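Local atomic coordinates of protein K7 (Vaccinia virus WR, PDB entry 3JRV), a protein that binds the human RNA helicase DDX3 and thereby suppresses interferon-beta induction, and also counters NF-kappa-B activation through TRAF6 and IRAK2. Residues I30-T35 / R52-L57. Numbering follows the deposited sequence. Where two conformers were deposited one is given.
Sequences IDEYIT and RLYKEL
Tyr33 and Tyr54 meet edge to face between two helices of the poxvirus Bcl-2-like fold, a worked example of two aromatic side chains reaching from facing helices and packing between them; the axes of 30-35 and 52-57 pass 11.2 Å apart at a signed crossing angle of -75°. The edge of the Tyr33 ring, led by CD1, points into the face of Tyr54, with the planes 77° apart. Tyr33 gets there because its chi1 of 165° swings CG away from the backbone N and toward helix 52-58. Leu57 lies alongside, its CB over the centre of one Tyr33 ring face in a CH-pi contact, 3.7 Å from the centroid. Leu57 CD1 lies over the same ring near Tyr33 CG, while its other methyl, CD2, meets Ile30 CD1.

Tyr54 extends toward helix 26-42, and its OH donates to the anti lone pair of Glu32 OE2 at 2.7 Å. OE2 also accepts the backbone N-H of Phe14, and OE1 that of Tyr13, so the Glu32 carboxylate joins Tyr13-Phe14 to Tyr54. Asp31 forms a salt bridge with the bound DDX3 peptide. The Tyr33 OH is hydrogen-bonded to Arg37 NH1 and donates to a water in its ring plane, which in turn donates to Leu57 O at 2.8 Å.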
loop_
_atom_site.group_PDB
_atom_site.type_symbol
_atom_site.label_atom_id
_atom_site.label_comp_id
_atom_site.label_asym_id
_atom_site.label_seq_id
_atom_site.Cartn_x
_atom_site.Cartn_y
_atom_site.Cartn_z
ATOM N N ILE A 30 -2.592 5.733 -2.185
ATOM C CA ILE A 30 -1.720 4.616 -1.818
ATOM C C ILE A 30 -1.301 4.753 -0.355
ATOM O O ILE A 30 -1.285 3.745 0.371
ATOM C CB ILE A 30 -0.478 4.623 -2.731
ATOM C CG1 ILE A 30 -0.924 4.303 -4.178
ATOM C CG2 ILE A 30 0.573 3.622 -2.211
ATOM C CD1 ILE A 30 -1.590 2.936 -4.332
ATOM N N ASP A 31 -1.024 5.975 0.100
ATOM C CA ASP A 31 -0.651 6.188 1.502
ATOM C C ASP A 31 -1.788 5.666 2.391
ATOM O O ASP A 31 -1.561 4.883 3.324
ATOM C CB ASP A 31 -0.499 7.696 1.732
ATOM C CG ASP A 31 0.006 8.048 3.109
ATOM O OD1 ASP A 31 0.424 7.119 3.852
ATOM O OD2 ASP A 31 0.010 9.276 3.442
ATOM N N GLU A 32 -3.020 6.105 2.115
ATOM C CA GLU A 32 -4.152 5.698 2.958
ATOM C C GLU A 32 -4.355 4.185 2.940
ATOM O O GLU A 32 -4.703 3.582 3.968
ATOM C CB GLU A 32 -5.430 6.448 2.521
ATOM C CG GLU A 32 -6.681 6.034 3.142
ATOM C CD GLU A 32 -7.825 6.796 2.510
ATOM O OE1 GLU A 32 -7.861 8.058 2.656
ATOM O OE2 GLU A 32 -8.613 6.108 1.816
ATOM N N TYR A 33 -4.324 3.598 1.739
ATOM C CA TYR A 33 -4.598 2.195 1.547
ATOM C C TYR A 33 -3.563 1.373 2.360
ATOM O O TYR A 33 -3.934 0.355 3.000
ATOM C CB TYR A 33 -4.533 1.877 0.042
ATOM C CG TYR A 33 -4.451 0.393 -0.215
ATOM C CD1 TYR A 33 -5.542 -0.439 0.020
ATOM C CD2 TYR A 33 -3.239 -0.182 -0.613
ATOM C CE1 TYR A 33 -5.443 -1.868 -0.121
ATOM C CE2 TYR A 33 -3.115 -1.538 -0.811
ATOM C CZ TYR A 33 -4.196 -2.404 -0.515
ATOM O OH TYR A 33 -4.107 -3.774 -0.694
ATOM N N ILE A 34 -2.276 1.736 2.279
ATOM C CA ILE A 34 -1.268 0.977 3.026
ATOM C C ILE A 34 -1.545 1.084 4.541
ATOM O O ILE A 34 -1.450 0.077 5.290
ATOM C CB ILE A 34 0.162 1.485 2.674
ATOM C CG1 ILE A 34 0.475 1.152 1.191
ATOM C CG2 ILE A 34 1.192 0.910 3.683
ATOM C CD1 ILE A 34 0.346 -0.341 0.831
ATOM N N THR A 35 -1.966 2.260 4.991
ATOM C CA THR A 35 -2.393 2.364 6.407
ATOM C C THR A 35 -3.625 1.496 6.713
ATOM O O THR A 35 -3.683 0.758 7.704
ATOM C CB THR A 35 -2.718 3.805 6.748
ATOM O OG1 THR A 35 -1.515 4.572 6.666
ATOM C CG2 THR A 35 -3.367 3.889 8.153
ATOM N N ARG A 52 -14.582 -1.002 -5.028
ATOM C CA ARG A 52 -13.832 -1.639 -6.120
ATOM C C ARG A 52 -12.405 -1.126 -6.224
ATOM O O ARG A 52 -11.540 -1.861 -6.690
ATOM C CB ARG A 52 -14.573 -1.535 -7.480
ATOM C CG ARG A 52 -15.906 -2.312 -7.509
ATOM C CD ARG A 52 -16.614 -2.239 -8.882
ATOM N NE ARG A 52 -15.871 -3.065 -9.837
ATOM C CZ ARG A 52 -15.620 -2.757 -11.113
ATOM N NH1 ARG A 52 -16.058 -1.625 -11.643
ATOM N NH2 ARG A 52 -14.913 -3.587 -11.873
ATOM N N LEU A 53 -12.157 0.139 -5.846
ATOM C CA LEU A 53 -10.814 0.716 -5.939
ATOM C C LEU A 53 -9.848 0.001 -4.977
ATOM O O LEU A 53 -8.790 -0.506 -5.378
ATOM C CB LEU A 53 -10.870 2.217 -5.671
ATOM C CG LEU A 53 -9.547 2.985 -5.643
ATOM C CD1 LEU A 53 -8.795 2.794 -6.972
ATOM C CD2 LEU A 53 -9.828 4.453 -5.309
ATOM N N TYR A 54 -10.223 -0.061 -3.704
ATOM C CA TYR A 54 -9.424 -0.838 -2.729
ATOM C C TYR A 54 -9.297 -2.292 -3.139
ATOM O O TYR A 54 -8.215 -2.861 -3.019
ATOM C CB TYR A 54 -10.048 -0.752 -1.334
ATOM C CG TYR A 54 -9.517 0.370 -0.485
ATOM C CD1 TYR A 54 -9.165 1.602 -1.017
ATOM C CD2 TYR A 54 -9.513 0.236 0.911
ATOM C CE1 TYR A 54 -8.782 2.684 -0.194
ATOM C CE2 TYR A 54 -9.079 1.267 1.720
ATOM C CZ TYR A 54 -8.687 2.472 1.185
ATOM O OH TYR A 54 -8.359 3.463 2.073
ATOM N N LYS A 55 -10.372 -2.911 -3.615
ATOM C CA LYS A 55 -10.296 -4.329 -4.062
ATOM C C LYS A 55 -9.246 -4.466 -5.177
ATOM O O LYS A 55 -8.492 -5.440 -5.193
ATOM C CB LYS A 55 -11.678 -4.843 -4.490
ATOM C CG LYS A 55 -12.551 -5.137 -3.257
ATOM C CD LYS A 55 -13.924 -5.620 -3.651
ATOM C CE LYS A 55 -14.781 -5.819 -2.415
ATOM N NZ LYS A 55 -16.196 -5.717 -2.833
ATOM N N GLU A 56 -9.198 -3.503 -6.116
ATOM C CA GLU A 56 -8.171 -3.575 -7.158
ATOM C C GLU A 56 -6.771 -3.505 -6.574
ATOM O O GLU A 56 -5.880 -4.263 -7.000
ATOM C CB GLU A 56 -8.314 -2.440 -8.180
ATOM C CG GLU A 56 -9.197 -2.710 -9.374
ATOM C CD GLU A 56 -9.101 -4.099 -10.008
ATOM O OE1 GLU A 56 -8.057 -4.601 -10.530
ATOM O OE2 GLU A 56 -10.194 -4.638 -10.138
ATOM N N LEU A 57 -6.559 -2.605 -5.607
ATOM C CA LEU A 57 -5.238 -2.502 -4.949
ATOM C C LEU A 57 -4.916 -3.797 -4.219
ATOM O O LEU A 57 -3.737 -4.220 -4.226
ATOM C CB LEU A 57 -5.161 -1.299 -3.979
ATOM C CG LEU A 57 -5.401 0.049 -4.708
ATOM C CD1 LEU A 57 -5.386 1.161 -3.624
ATOM C CD2 LEU A 57 -4.288 0.277 -5.695
HETATM O O HOH W 1 -2.045 -4.777 -2.065
#